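Local coordinates for leucine-rich repeat protein (Bacteroides thetaiotaomicron, PDB 4ECN) that is of unknown function but, as an extracellular leucine-rich repeat protein, probably takes part in binding other proteins, at residues Thr347-Leu352 with Gln445-Leu450; Val339-Gly344 with Phe439-Ile444; Leu485-Leu490 with Leu511-Glu516; Leu493-Leu498 with Leu517-Ile522. One frame throughout, in Å; residues are numbered along the deposited sequence.

Overall arrangement
All four contacts join neighbouring turns of the leucine-rich repeat solenoid. Contacts 1 and 4, centres about 15 Å apart, reach the same sheet, through strand 351-353 and strands 495-499 and 519-521. The centre of contact 2 is about 12 Å from that of contact 1; they touch through L352 and I444, and their segments alternate along the chain. The centre of contact 3 is about 12 Å from those of contacts 1 and 4; W487 packs on Q445 and I444, and L514 on L493 and V496. Contacts 2 and 4 do not touch. The sodium ion, bound by Q314 and V317 at the sheet's 317-319 edge, lies about 11 Å from the V351 side chain.

Contact 1: Thr347-Leu352 with Gln445-Leu450; sequences TELKVL and QRLTKL
K449 and E348 run alongside each other, pointing the same way, and end in a salt bridge. The lysine chain is extended beyond CG, which carries its NZ to 2.7 Å from E348 OE1; the ammonium arrives on the syn side of that oxygen, 21° out of the carboxylate plane. E348 starts out away from the neighbouring segment, and the bend in its chain (chi2 -61°) brings the carboxylate back to the lysine. R324 adds a long, weak ion pair at OE2. K350 slants across K449, and the turn at the end of its own chain (chi4 -68°) sets K350 NZ 3.3 Å from K449 O, a weak hydrogen bond.

The leucines meet differently. L349 lies side by side with both L447 and L450, and its CD2 is 3.8 Å from L447 CD1. L352 instead meets L447 at about a right angle, while its CB rests 3.7 Å from L450 CD1. At the far end, T347 CG2 comes obliquely to R446 NH1 at 3.5 Å; the guanidinium itself is held by a salt bridge to E483 and a hydrogen bond to G344 O.

The chemistry therefore splits the contact in two. Buried leucines from successive turns fill the interior of the solenoid, as leucine-rich repeats do, and the charged groups pair along a partly exposed margin, where solvent would probably weaken their attraction.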
loop_
_atom_site.group_PDB
_atom_site.type_symbol
_atom_site.label_atom_id
_atom_site.label_comp_id
_atom_site.label_asym_id
_atom_site.label_seq_id
_atom_site.Cartn_x
_atom_site.Cartn_y
_atom_site.Cartn_z
ATOM N N THR A 347 -14.918 -19.572 2.241
ATOM C CA THR A 347 -14.135 -20.637 1.603
ATOM C C THR A 347 -13.814 -20.392 0.085
ATOM O O THR A 347 -12.882 -21.030 -0.442
ATOM C CB THR A 347 -14.859 -21.982 1.758
ATOM O OG1 THR A 347 -16.194 -21.921 1.212
ATOM C CG2 THR A 347 -14.880 -22.454 3.196
ATOM N N GLU A 348 -14.529 -19.461 -0.592
ATOM C CA GLU A 348 -14.246 -19.137 -1.997
ATOM C C GLU A 348 -13.237 -17.966 -2.076
ATOM O O GLU A 348 -12.940 -17.486 -3.154
ATOM C CB GLU A 348 -15.545 -18.805 -2.762
ATOM C CG GLU A 348 -16.563 -19.935 -2.805
ATOM C CD GLU A 348 -16.115 -21.218 -3.480
ATOM O OE1 GLU A 348 -15.513 -21.136 -4.573
ATOM O OE2 GLU A 348 -16.399 -22.308 -2.934
ATOM N N LEU A 349 -12.708 -17.532 -0.936
ATOM C CA LEU A 349 -11.751 -16.435 -0.807
ATOM C C LEU A 349 -10.423 -16.832 -1.465
ATOM O O LEU A 349 -9.878 -17.892 -1.163
ATOM C CB LEU A 349 -11.584 -16.125 0.701
ATOM C CG LEU A 349 -11.152 -14.749 1.197
ATOM C CD1 LEU A 349 -11.830 -13.638 0.467
ATOM C CD2 LEU A 349 -11.444 -14.622 2.680
ATOM N N LYS A 350 -9.959 -16.013 -2.421
ATOM C CA LYS A 350 -8.748 -16.264 -3.186
ATOM C C LYS A 350 -7.663 -15.211 -2.902
ATOM O O LYS A 350 -6.474 -15.510 -3.025
ATOM C CB LYS A 350 -9.064 -16.322 -4.682
ATOM C CG LYS A 350 -9.715 -17.644 -5.066
ATOM C CD LYS A 350 -9.656 -17.894 -6.565
ATOM C CE LYS A 350 -9.835 -19.351 -6.946
ATOM N NZ LYS A 350 -8.680 -20.193 -6.498
ATOM N N VAL A 351 -8.063 -13.995 -2.511
ATOM C CA VAL A 351 -7.134 -12.914 -2.157
ATOM C C VAL A 351 -7.669 -12.279 -0.858
ATOM O O VAL A 351 -8.852 -12.038 -0.735
ATOM C CB VAL A 351 -6.880 -11.887 -3.301
ATOM C CG1 VAL A 351 -6.090 -12.527 -4.439
ATOM C CG2 VAL A 351 -8.171 -11.262 -3.833
ATOM N N LEU A 352 -6.817 -12.152 0.148
ATOM C CA LEU A 352 -7.163 -11.645 1.477
ATOM C C LEU A 352 -6.076 -10.717 1.943
ATOM O O LEU A 352 -4.904 -11.085 1.927
ATOM C CB LEU A 352 -7.369 -12.810 2.461
ATOM C CG LEU A 352 -7.632 -12.462 3.918
ATOM C CD1 LEU A 352 -8.900 -11.627 4.073
ATOM C CD2 LEU A 352 -7.715 -13.718 4.749
ATOM N N GLN A 445 -6.996 -21.222 8.050
ATOM C CA GLN A 445 -6.653 -22.585 7.615
ATOM C C GLN A 445 -7.780 -23.297 6.845
ATOM O O GLN A 445 -7.569 -24.419 6.357
ATOM C CB GLN A 445 -6.319 -23.453 8.839
ATOM C CG GLN A 445 -4.935 -23.272 9.399
ATOM C CD GLN A 445 -4.782 -24.003 10.699
ATOM O OE1 GLN A 445 -5.258 -23.552 11.738
ATOM N NE2 GLN A 445 -4.108 -25.137 10.678
ATOM N N ARG A 446 -8.990 -22.702 6.823
ATOM C CA ARG A 446 -10.149 -23.282 6.155
ATOM C C ARG A 446 -10.303 -22.695 4.735
ATOM O O ARG A 446 -11.024 -23.266 3.920
ATOM C CB ARG A 446 -11.417 -23.044 6.994
ATOM C CG ARG A 446 -12.560 -24.016 6.694
ATOM C CD ARG A 446 -13.775 -23.742 7.557
ATOM N NE ARG A 446 -14.861 -24.696 7.317
ATOM C CZ ARG A 446 -16.013 -24.416 6.709
ATOM N NH1 ARG A 446 -16.273 -23.178 6.299
ATOM N NH2 ARG A 446 -16.932 -25.357 6.548
ATOM N N LEU A 447 -9.593 -21.590 4.432
ATOM C CA LEU A 447 -9.622 -20.873 3.153
ATOM C C LEU A 447 -8.629 -21.513 2.192
ATOM O O LEU A 447 -7.565 -20.964 1.905
ATOM C CB LEU A 447 -9.295 -19.390 3.409
ATOM C CG LEU A 447 -10.086 -18.702 4.527
ATOM C CD1 LEU A 447 -9.623 -17.296 4.704
ATOM C CD2 LEU A 447 -11.580 -18.753 4.268
ATOM N N THR A 448 -8.976 -22.716 1.726
ATOM C CA THR A 448 -8.130 -23.590 0.906
ATOM C C THR A 448 -7.879 -23.038 -0.508
ATOM O O THR A 448 -6.865 -23.415 -1.111
ATOM C CB THR A 448 -8.760 -24.981 0.831
ATOM O OG1 THR A 448 -10.127 -24.860 0.392
ATOM C CG2 THR A 448 -8.711 -25.703 2.187
ATOM N N LYS A 449 -8.753 -22.130 -1.023
ATOM C CA LYS A 449 -8.587 -21.564 -2.372
ATOM C C LYS A 449 -7.732 -20.278 -2.364
ATOM O O LYS A 449 -7.463 -19.723 -3.428
ATOM C CB LYS A 449 -9.946 -21.273 -3.016
ATOM C CG LYS A 449 -10.704 -22.520 -3.406
ATOM C CD LYS A 449 -11.927 -22.211 -4.251
ATOM C CE LYS A 449 -12.856 -23.406 -4.336
ATOM N NZ LYS A 449 -13.919 -23.190 -5.345
ATOM N N LEU A 450 -7.268 -19.851 -1.167
ATOM C CA LEU A 450 -6.476 -18.641 -0.931
ATOM C C LEU A 450 -5.150 -18.733 -1.667
ATOM O O LEU A 450 -4.443 -19.732 -1.543
ATOM C CB LEU A 450 -6.260 -18.426 0.576
ATOM C CG LEU A 450 -6.101 -16.990 1.086
ATOM C CD1 LEU A 450 -7.362 -16.179 0.877
ATOM C CD2 LEU A 450 -5.798 -16.979 2.571
#

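Contact 2: Val339-Gly344 with Phe439-Ile444; sequences VPDAIG and FISKAI
F439 opens the walk by taking a hydrogen bond from V339: V339 N lies 2.8 Å from F439 O, with a nearly straight N-H...O angle of 173°, although the donor stands above the carbonyl plane. The phenylalanine ring turns its edge toward V339 O, and R338 makes a cation-pi contact with it. I440 pairs with V339 in a parallel bridge; the two side chains lie side by side, with I440 CD1 3.8 Å from V339 CG2.

S441 makes the polar link between the segments. Its N bonds weakly to V339 O, and its hydroxyl, swung anti to the backbone N (chi1 171°), donates to D341 with OG 2.7 Å from OD1, meeting that oxygen on the anti side. The same OG accepts from A443 N at 3.1 Å, which makes an ST turn. D341 is gripped further by E470 N at OD1 and by S474 OG and D471 N at OD2. An alanine in place of S441 would lose both bonds of the hydroxyl and is likely to leave A443 N without its partner and the D341 carboxylate with one hold fewer.

A443 then rests its methyl against the 341-344 turn, CB 3.4 Å from D341 O and 3.7 Å from G344 CA. I444 slants across I343, its CD1 3.8 Å from I343 CG2, and L352 adjoins both isoleucines.

A short parallel strand pair running into stacked 3-10 turns is consistent with the secondary sheet seen in plant-type leucine-rich repeats, set apart from the main sheet of the solenoid.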
loop_
_atom_site.group_PDB
_atom_site.type_symbol
_atom_site.label_atom_id
_atom_site.label_comp_id
_atom_site.label_asym_id
_atom_site.label_seq_id
_atom_site.Cartn_x
_atom_site.Cartn_y
_atom_site.Cartn_z
ATOM N N VAL A 339 -9.626 -10.436 14.379
ATOM C CA VAL A 339 -10.286 -11.062 13.226
ATOM C C VAL A 339 -11.060 -12.284 13.758
ATOM O O VAL A 339 -10.430 -13.176 14.325
ATOM C CB VAL A 339 -9.323 -11.406 12.070
ATOM C CG1 VAL A 339 -10.051 -12.150 10.956
ATOM C CG2 VAL A 339 -8.643 -10.142 11.534
ATOM N N PRO A 340 -12.424 -12.293 13.660
ATOM C CA PRO A 340 -13.205 -13.402 14.242
ATOM C C PRO A 340 -13.154 -14.689 13.404
ATOM O O PRO A 340 -12.733 -14.665 12.251
ATOM C CB PRO A 340 -14.620 -12.828 14.280
ATOM C CG PRO A 340 -14.680 -11.905 13.135
ATOM C CD PRO A 340 -13.314 -11.288 13.033
ATOM N N ASP A 341 -13.637 -15.806 13.973
ATOM C CA ASP A 341 -13.622 -17.130 13.337
ATOM C C ASP A 341 -14.550 -17.192 12.125
ATOM O O ASP A 341 -14.413 -18.086 11.290
ATOM C CB ASP A 341 -14.012 -18.202 14.353
ATOM C CG ASP A 341 -13.246 -18.043 15.640
ATOM O OD1 ASP A 341 -11.988 -18.092 15.593
ATOM O OD2 ASP A 341 -13.882 -17.719 16.663
ATOM N N ALA A 342 -15.454 -16.208 12.014
ATOM C CA ALA A 342 -16.392 -16.018 10.913
ATOM C C ALA A 342 -15.669 -15.934 9.553
ATOM O O ALA A 342 -16.255 -16.321 8.545
ATOM C CB ALA A 342 -17.199 -14.751 11.145
ATOM N N ILE A 343 -14.392 -15.482 9.524
ATOM C CA ILE A 343 -13.615 -15.408 8.281
ATOM C C ILE A 343 -13.434 -16.852 7.665
ATOM O O ILE A 343 -13.208 -16.973 6.457
ATOM C CB ILE A 343 -12.260 -14.691 8.497
ATOM C CG1 ILE A 343 -11.651 -14.218 7.150
ATOM C CG2 ILE A 343 -11.287 -15.509 9.353
ATOM C CD1 ILE A 343 -10.950 -12.848 7.239
ATOM N N GLY A 344 -13.613 -17.898 8.482
ATOM C CA GLY A 344 -13.515 -19.287 8.042
ATOM C C GLY A 344 -14.608 -19.746 7.096
ATOM O O GLY A 344 -14.448 -20.755 6.401
ATOM N N PHE A 439 -5.252 -9.457 16.594
ATOM C CA PHE A 439 -5.449 -10.909 16.562
ATOM C C PHE A 439 -5.972 -11.390 15.205
ATOM O O PHE A 439 -6.844 -10.753 14.609
ATOM C CB PHE A 439 -6.459 -11.318 17.675
ATOM C CG PHE A 439 -6.592 -12.806 17.888
ATOM C CD1 PHE A 439 -5.747 -13.475 18.764
ATOM C CD2 PHE A 439 -7.527 -13.546 17.174
ATOM C CE1 PHE A 439 -5.834 -14.858 18.921
ATOM C CE2 PHE A 439 -7.600 -14.934 17.318
ATOM C CZ PHE A 439 -6.766 -15.579 18.202
ATOM N N ILE A 440 -5.481 -12.561 14.762
ATOM C CA ILE A 440 -5.937 -13.217 13.533
ATOM C C ILE A 440 -6.371 -14.647 13.872
ATOM O O ILE A 440 -5.510 -15.452 14.216
ATOM C CB ILE A 440 -4.874 -13.219 12.390
ATOM C CG1 ILE A 440 -4.141 -11.868 12.180
ATOM C CG2 ILE A 440 -5.464 -13.787 11.089
ATOM C CD1 ILE A 440 -4.913 -10.750 11.537
ATOM N N SER A 441 -7.687 -14.963 13.765
ATOM C CA SER A 441 -8.272 -16.304 13.983
ATOM C C SER A 441 -7.535 -17.403 13.202
ATOM O O SER A 441 -7.110 -17.139 12.080
ATOM C CB SER A 441 -9.738 -16.307 13.553
ATOM O OG SER A 441 -10.261 -17.624 13.545
ATOM N N LYS A 442 -7.437 -18.638 13.737
ATOM C CA LYS A 442 -6.777 -19.712 12.966
ATOM C C LYS A 442 -7.740 -20.278 11.845
ATOM O O LYS A 442 -7.299 -21.108 11.039
ATOM C CB LYS A 442 -6.233 -20.853 13.857
ATOM C CG LYS A 442 -7.257 -21.652 14.655
ATOM C CD LYS A 442 -6.591 -22.675 15.601
ATOM C CE LYS A 442 -6.106 -23.970 14.975
ATOM N NZ LYS A 442 -7.215 -24.919 14.719
ATOM N N ALA A 443 -9.003 -19.754 11.743
ATOM C CA ALA A 443 -9.973 -20.121 10.712
ATOM C C ALA A 443 -9.423 -19.861 9.281
ATOM O O ALA A 443 -9.972 -20.372 8.305
ATOM C CB ALA A 443 -11.258 -19.350 10.920
ATOM N N ILE A 444 -8.320 -19.098 9.168
ATOM C CA ILE A 444 -7.606 -18.796 7.922
ATOM C C ILE A 444 -7.208 -20.152 7.243
ATOM O O ILE A 444 -7.180 -20.229 6.014
ATOM C CB ILE A 444 -6.376 -17.862 8.262
ATOM C CG1 ILE A 444 -6.830 -16.493 8.795
ATOM C CG2 ILE A 444 -5.384 -17.670 7.136
ATOM C CD1 ILE A 444 -7.813 -15.711 7.894
#

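Contact 3: Leu485-Leu490 with Leu511-Glu516; sequences LSWSNL and LYDLPE
W487 and P515 carry this contact, in which the loops leading into strands 495-499 and 519-521 lie against each other as successive coils of the leucine-rich repeat solenoid.

The apolar part centres on the W487 side chain. W487 CB faces D513 CB at 3.8 Å, and L514 CD2 approaches the ring obliquely, 4.2 Å from W487 CE3. D513 also lies obliquely to the indole, its carboxylate plane 44° from the ring plane. CG of W487 stands anti to the carbonyl carbon (chi1 -68°), which turns the ring from the 3-10 turn toward L514. F510 also meets the ring, and I444 and Q445 of an earlier coil touch it, so one tryptophan links three coils. A serine in place of W487 would probably open a gap beside L514 and F510 and leave I444 and Q445 without the aromatic surface they rest on.

A second group of contacts sets a proline against backbone carbonyls. P515 CG lies 3.3 Å from S488 O, and its CD touches W487 O and L490 O, so the ring sits over the end of the 3-10 turn.

Polar contacts are local or indirect. Within the first loop, the hydroxyls of S486 and S488 are hydrogen-bonded to each other, and L490 N bonds to W487 O.

No direct hydrogen bond joins the two segments; a water does so instead, donating to L490 O at 2.7 Å and accepting from E516 N at 2.8 Å.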
loop_
_atom_site.group_PDB
_atom_site.type_symbol
_atom_site.label_atom_id
_atom_site.label_comp_id
_atom_site.label_asym_id
_atom_site.label_seq_id
_atom_site.Cartn_x
_atom_site.Cartn_y
_atom_site.Cartn_z
ATOM N N LEU A 485 -8.613 -29.057 10.093
ATOM C CA LEU A 485 -8.040 -27.824 9.544
ATOM C C LEU A 485 -6.517 -27.823 9.661
ATOM O O LEU A 485 -5.975 -27.918 10.773
ATOM C CB LEU A 485 -8.619 -26.601 10.276
ATOM C CG LEU A 485 -9.685 -25.753 9.597
ATOM C CD1 LEU A 485 -10.938 -26.545 9.288
ATOM C CD2 LEU A 485 -10.040 -24.556 10.467
ATOM N N SER A 486 -5.828 -27.718 8.519
ATOM C CA SER A 486 -4.370 -27.679 8.495
ATOM C C SER A 486 -3.876 -26.781 7.375
ATOM O O SER A 486 -4.519 -26.680 6.324
ATOM C CB SER A 486 -3.782 -29.078 8.345
ATOM O OG SER A 486 -2.365 -29.041 8.416
ATOM N N TRP A 487 -2.705 -26.158 7.601
ATOM C CA TRP A 487 -2.026 -25.276 6.655
ATOM C C TRP A 487 -1.598 -26.013 5.399
ATOM O O TRP A 487 -1.446 -25.381 4.350
ATOM C CB TRP A 487 -0.785 -24.636 7.299
ATOM C CG TRP A 487 -1.087 -23.658 8.387
ATOM C CD1 TRP A 487 -0.809 -23.795 9.710
ATOM C CD2 TRP A 487 -1.760 -22.402 8.244
ATOM N NE1 TRP A 487 -1.255 -22.696 10.405
ATOM C CE2 TRP A 487 -1.841 -21.822 9.528
ATOM C CE3 TRP A 487 -2.321 -21.710 7.151
ATOM C CZ2 TRP A 487 -2.460 -20.586 9.754
ATOM C CZ3 TRP A 487 -2.914 -20.478 7.374
ATOM C CH2 TRP A 487 -2.982 -19.929 8.663
ATOM N N SER A 488 -1.390 -27.347 5.507
ATOM C CA SER A 488 -0.978 -28.214 4.404
ATOM C C SER A 488 -2.004 -28.223 3.248
ATOM O O SER A 488 -1.659 -28.646 2.143
ATOM C CB SER A 488 -0.775 -29.631 4.909
ATOM O OG SER A 488 -1.998 -30.122 5.428
ATOM N N ASN A 489 -3.243 -27.737 3.497
ATOM C CA ASN A 489 -4.316 -27.701 2.498
ATOM C C ASN A 489 -4.341 -26.394 1.685
ATOM O O ASN A 489 -5.083 -26.318 0.700
ATOM C CB ASN A 489 -5.661 -27.897 3.173
ATOM C CG ASN A 489 -5.807 -29.230 3.856
ATOM O OD1 ASN A 489 -6.220 -29.293 5.016
ATOM N ND2 ASN A 489 -5.436 -30.319 3.166
ATOM N N LEU A 490 -3.531 -25.384 2.057
ATOM C CA LEU A 490 -3.503 -24.131 1.293
ATOM C C LEU A 490 -2.420 -24.280 0.242
ATOM O O LEU A 490 -1.387 -23.614 0.294
ATOM C CB LEU A 490 -3.306 -22.872 2.179
ATOM C CG LEU A 490 -4.075 -22.727 3.504
ATOM C CD1 LEU A 490 -4.093 -21.308 3.934
ATOM C CD2 LEU A 490 -5.517 -23.191 3.418
ATOM N N LEU A 511 4.077 -19.769 8.409
ATOM C CA LEU A 511 4.918 -19.657 7.205
ATOM C C LEU A 511 5.648 -20.944 6.851
ATOM O O LEU A 511 5.800 -21.260 5.672
ATOM C CB LEU A 511 5.978 -18.560 7.379
ATOM C CG LEU A 511 5.486 -17.145 7.436
ATOM C CD1 LEU A 511 6.604 -16.210 7.859
ATOM C CD2 LEU A 511 4.846 -16.736 6.115
ATOM N N TYR A 512 6.118 -21.661 7.871
ATOM C CA TYR A 512 6.925 -22.864 7.723
ATOM C C TYR A 512 6.071 -24.095 7.391
ATOM O O TYR A 512 6.618 -25.121 6.969
ATOM C CB TYR A 512 7.719 -23.096 9.017
ATOM C CG TYR A 512 8.560 -21.897 9.422
ATOM C CD1 TYR A 512 9.788 -21.641 8.814
ATOM C CD2 TYR A 512 8.143 -21.034 10.435
ATOM C CE1 TYR A 512 10.567 -20.545 9.185
ATOM C CE2 TYR A 512 8.920 -19.938 10.821
ATOM C CZ TYR A 512 10.132 -19.699 10.194
ATOM O OH TYR A 512 10.904 -18.624 10.568
ATOM N N ASP A 513 4.740 -23.977 7.538
ATOM C CA ASP A 513 3.802 -25.071 7.287
ATOM C C ASP A 513 3.061 -24.882 5.952
ATOM O O ASP A 513 2.210 -25.704 5.601
ATOM C CB ASP A 513 2.801 -25.184 8.450
ATOM C CG ASP A 513 3.428 -25.415 9.821
ATOM O OD1 ASP A 513 4.612 -25.840 9.877
ATOM O OD2 ASP A 513 2.735 -25.185 10.837
ATOM N N LEU A 514 3.419 -23.833 5.192
ATOM C CA LEU A 514 2.799 -23.561 3.905
ATOM C C LEU A 514 3.441 -24.450 2.865
ATOM O O LEU A 514 4.674 -24.531 2.796
ATOM C CB LEU A 514 2.883 -22.068 3.518
ATOM C CG LEU A 514 1.959 -21.120 4.321
ATOM C CD1 LEU A 514 2.260 -19.678 4.032
ATOM C CD2 LEU A 514 0.472 -21.405 4.073
ATOM N N PRO A 515 2.610 -25.154 2.065
ATOM C CA PRO A 515 3.154 -26.100 1.067
ATOM C C PRO A 515 3.805 -25.471 -0.163
ATOM O O PRO A 515 4.840 -25.971 -0.608
ATOM C CB PRO A 515 1.926 -26.878 0.594
ATOM C CG PRO A 515 0.841 -26.514 1.506
ATOM C CD PRO A 515 1.141 -25.181 2.078
ATOM N N GLU A 516 3.185 -24.416 -0.733
ATOM C CA GLU A 516 3.621 -23.834 -2.000
ATOM C C GLU A 516 3.959 -22.333 -1.930
ATOM O O GLU A 516 3.673 -21.599 -2.876
ATOM C CB GLU A 516 2.500 -24.045 -3.031
ATOM C CG GLU A 516 2.205 -25.514 -3.323
ATOM C CD GLU A 516 3.329 -26.330 -3.939
ATOM O OE1 GLU A 516 4.157 -25.759 -4.690
ATOM O OE2 GLU A 516 3.349 -27.562 -3.705
HETATM O O HOH W 1 1.197 -22.699 0.160
#

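Contact 4: Leu493-Leu498 with Leu517-Ile522; sequences LTDVEL and LQSLNI
V496 and L520 pair at the centre of a parallel ladder whose strand axes, 495-498 and 519-521, come within 4.9 Å of each other, with 5° between their directions. T494 O starts the ladder by gripping two donors: S519 N at 2.9 Å, nearly along the C=O axis, and Q518 N at 2.8 Å from a more oblique direction. V496 N to S519 O, N521 N to V496 O and L498 N to N521 O continue it.

The close packing lies on the V496 side. V496 CG2 meets L517 CD1 at 3.6 Å, the two side chains crossing at about a right angle, and L520 CD1 is 4.1 Å from V496 CB.

The other face is polar and looser, yet buried: helix 377-384 covers it here, R384 salt-bridging D495 OD1. E497 and N521 lie side by side, E497 OE1 3.7 Å from N521 ND2; E497 bonds H357 instead. Q518, the one partly exposed residue, runs alongside T494, its OE1 bonded to R384, while T494 OG1 donates to D495 OD1 and also bonds K380.

Leucine, valine and isoleucine at the LxxLxL positions (L493, V496, L498; L517, L520, I522) mark the leucine-rich repeat, whose parallel strands line the concave face of the solenoid.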
loop_
_atom_site.group_PDB
_atom_site.type_symbol
_atom_site.label_atom_id
_atom_site.label_comp_id
_atom_site.label_asym_id
_atom_site.label_seq_id
_atom_site.Cartn_x
_atom_site.Cartn_y
_atom_site.Cartn_z
ATOM N N LEU A 493 -1.722 -21.038 -1.955
ATOM C CA LEU A 493 -1.165 -19.847 -1.304
ATOM C C LEU A 493 0.331 -19.728 -1.623
ATOM O O LEU A 493 1.169 -20.375 -0.986
ATOM C CB LEU A 493 -1.421 -19.866 0.230
ATOM C CG LEU A 493 -0.936 -18.654 1.067
ATOM C CD1 LEU A 493 -1.426 -17.328 0.508
ATOM C CD2 LEU A 493 -1.383 -18.769 2.479
ATOM N N THR A 494 0.649 -18.861 -2.595
ATOM C CA THR A 494 2.006 -18.641 -3.084
ATOM C C THR A 494 2.599 -17.327 -2.610
ATOM O O THR A 494 3.820 -17.191 -2.582
ATOM C CB THR A 494 2.000 -18.655 -4.615
ATOM O OG1 THR A 494 1.136 -17.622 -5.099
ATOM C CG2 THR A 494 1.570 -19.992 -5.174
ATOM N N ASP A 495 1.748 -16.345 -2.275
ATOM C CA ASP A 495 2.224 -15.027 -1.862
ATOM C C ASP A 495 1.758 -14.670 -0.480
ATOM O O ASP A 495 0.570 -14.783 -0.197
ATOM C CB ASP A 495 1.751 -13.958 -2.847
ATOM C CG ASP A 495 2.462 -13.994 -4.185
ATOM O OD1 ASP A 495 2.408 -15.051 -4.862
ATOM O OD2 ASP A 495 3.023 -12.952 -4.580
ATOM N N VAL A 496 2.708 -14.236 0.386
ATOM C CA VAL A 496 2.473 -13.792 1.775
ATOM C C VAL A 496 3.271 -12.541 2.024
ATOM O O VAL A 496 4.426 -12.466 1.602
ATOM C CB VAL A 496 2.793 -14.856 2.862
ATOM C CG1 VAL A 496 2.521 -14.317 4.266
ATOM C CG2 VAL A 496 2.019 -16.151 2.632
ATOM N N GLU A 497 2.650 -11.558 2.704
ATOM C CA GLU A 497 3.278 -10.321 3.145
ATOM C C GLU A 497 3.008 -10.118 4.627
ATOM O O GLU A 497 1.860 -10.173 5.073
ATOM C CB GLU A 497 2.813 -9.105 2.335
ATOM C CG GLU A 497 3.403 -7.772 2.796
ATOM C CD GLU A 497 3.214 -6.619 1.826
ATOM O OE1 GLU A 497 3.799 -6.668 0.715
ATOM O OE2 GLU A 497 2.524 -5.643 2.197
ATOM N N LEU A 498 4.099 -9.909 5.377
ATOM C CA LEU A 498 4.170 -9.587 6.792
ATOM C C LEU A 498 5.074 -8.382 6.926
ATOM O O LEU A 498 6.192 -8.482 7.401
ATOM C CB LEU A 498 4.657 -10.792 7.604
ATOM C CG LEU A 498 3.597 -11.720 8.151
ATOM C CD1 LEU A 498 4.223 -12.971 8.657
ATOM C CD2 LEU A 498 2.815 -11.076 9.268
ATOM N N LEU A 517 4.639 -21.896 -0.867
ATOM C CA LEU A 517 5.040 -20.494 -0.730
ATOM C C LEU A 517 6.127 -20.171 -1.767
ATOM O O LEU A 517 7.052 -20.954 -1.957
ATOM C CB LEU A 517 5.520 -20.212 0.712
ATOM C CG LEU A 517 5.907 -18.777 1.111
ATOM C CD1 LEU A 517 4.749 -17.813 0.962
ATOM C CD2 LEU A 517 6.427 -18.719 2.546
ATOM N N GLN A 518 5.986 -19.037 -2.454
ATOM C CA GLN A 518 6.888 -18.607 -3.517
ATOM C C GLN A 518 7.437 -17.212 -3.303
ATOM O O GLN A 518 8.591 -16.956 -3.651
ATOM C CB GLN A 518 6.151 -18.625 -4.864
ATOM C CG GLN A 518 5.789 -20.010 -5.377
ATOM C CD GLN A 518 5.057 -19.912 -6.684
ATOM O OE1 GLN A 518 4.823 -18.832 -7.233
ATOM N NE2 GLN A 518 4.679 -21.043 -7.217
ATOM N N SER A 519 6.588 -16.289 -2.826
ATOM C CA SER A 519 6.909 -14.887 -2.590
ATOM C C SER A 519 6.617 -14.526 -1.140
ATOM O O SER A 519 5.493 -14.726 -0.670
ATOM C CB SER A 519 6.107 -14.007 -3.540
ATOM O OG SER A 519 6.173 -12.635 -3.184
ATOM N N LEU A 520 7.626 -13.980 -0.439
ATOM C CA LEU A 520 7.532 -13.583 0.961
ATOM C C LEU A 520 8.189 -12.225 1.177
ATOM O O LEU A 520 9.308 -11.990 0.702
ATOM C CB LEU A 520 8.197 -14.655 1.849
ATOM C CG LEU A 520 8.176 -14.454 3.361
ATOM C CD1 LEU A 520 6.797 -14.638 3.916
ATOM C CD2 LEU A 520 9.126 -15.397 4.042
ATOM N N ASN A 521 7.481 -11.330 1.891
ATOM C CA ASN A 521 7.927 -9.981 2.240
ATOM C C ASN A 521 7.858 -9.825 3.728
ATOM O O ASN A 521 6.745 -9.838 4.277
ATOM C CB ASN A 521 7.068 -8.930 1.540
ATOM C CG ASN A 521 7.589 -7.522 1.635
ATOM O OD1 ASN A 521 8.008 -7.037 2.689
ATOM N ND2 ASN A 521 7.517 -6.801 0.532
ATOM N N ILE A 522 9.028 -9.694 4.395
ATOM C CA ILE A 522 9.072 -9.553 5.852
ATOM C C ILE A 522 9.847 -8.269 6.222
ATOM O O ILE A 522 10.353 -8.154 7.328
ATOM C CB ILE A 522 9.653 -10.822 6.548
ATOM C CG1 ILE A 522 11.068 -11.183 6.007
ATOM C CG2 ILE A 522 8.659 -12.000 6.408
ATOM C CD1 ILE A 522 11.887 -12.092 6.888
#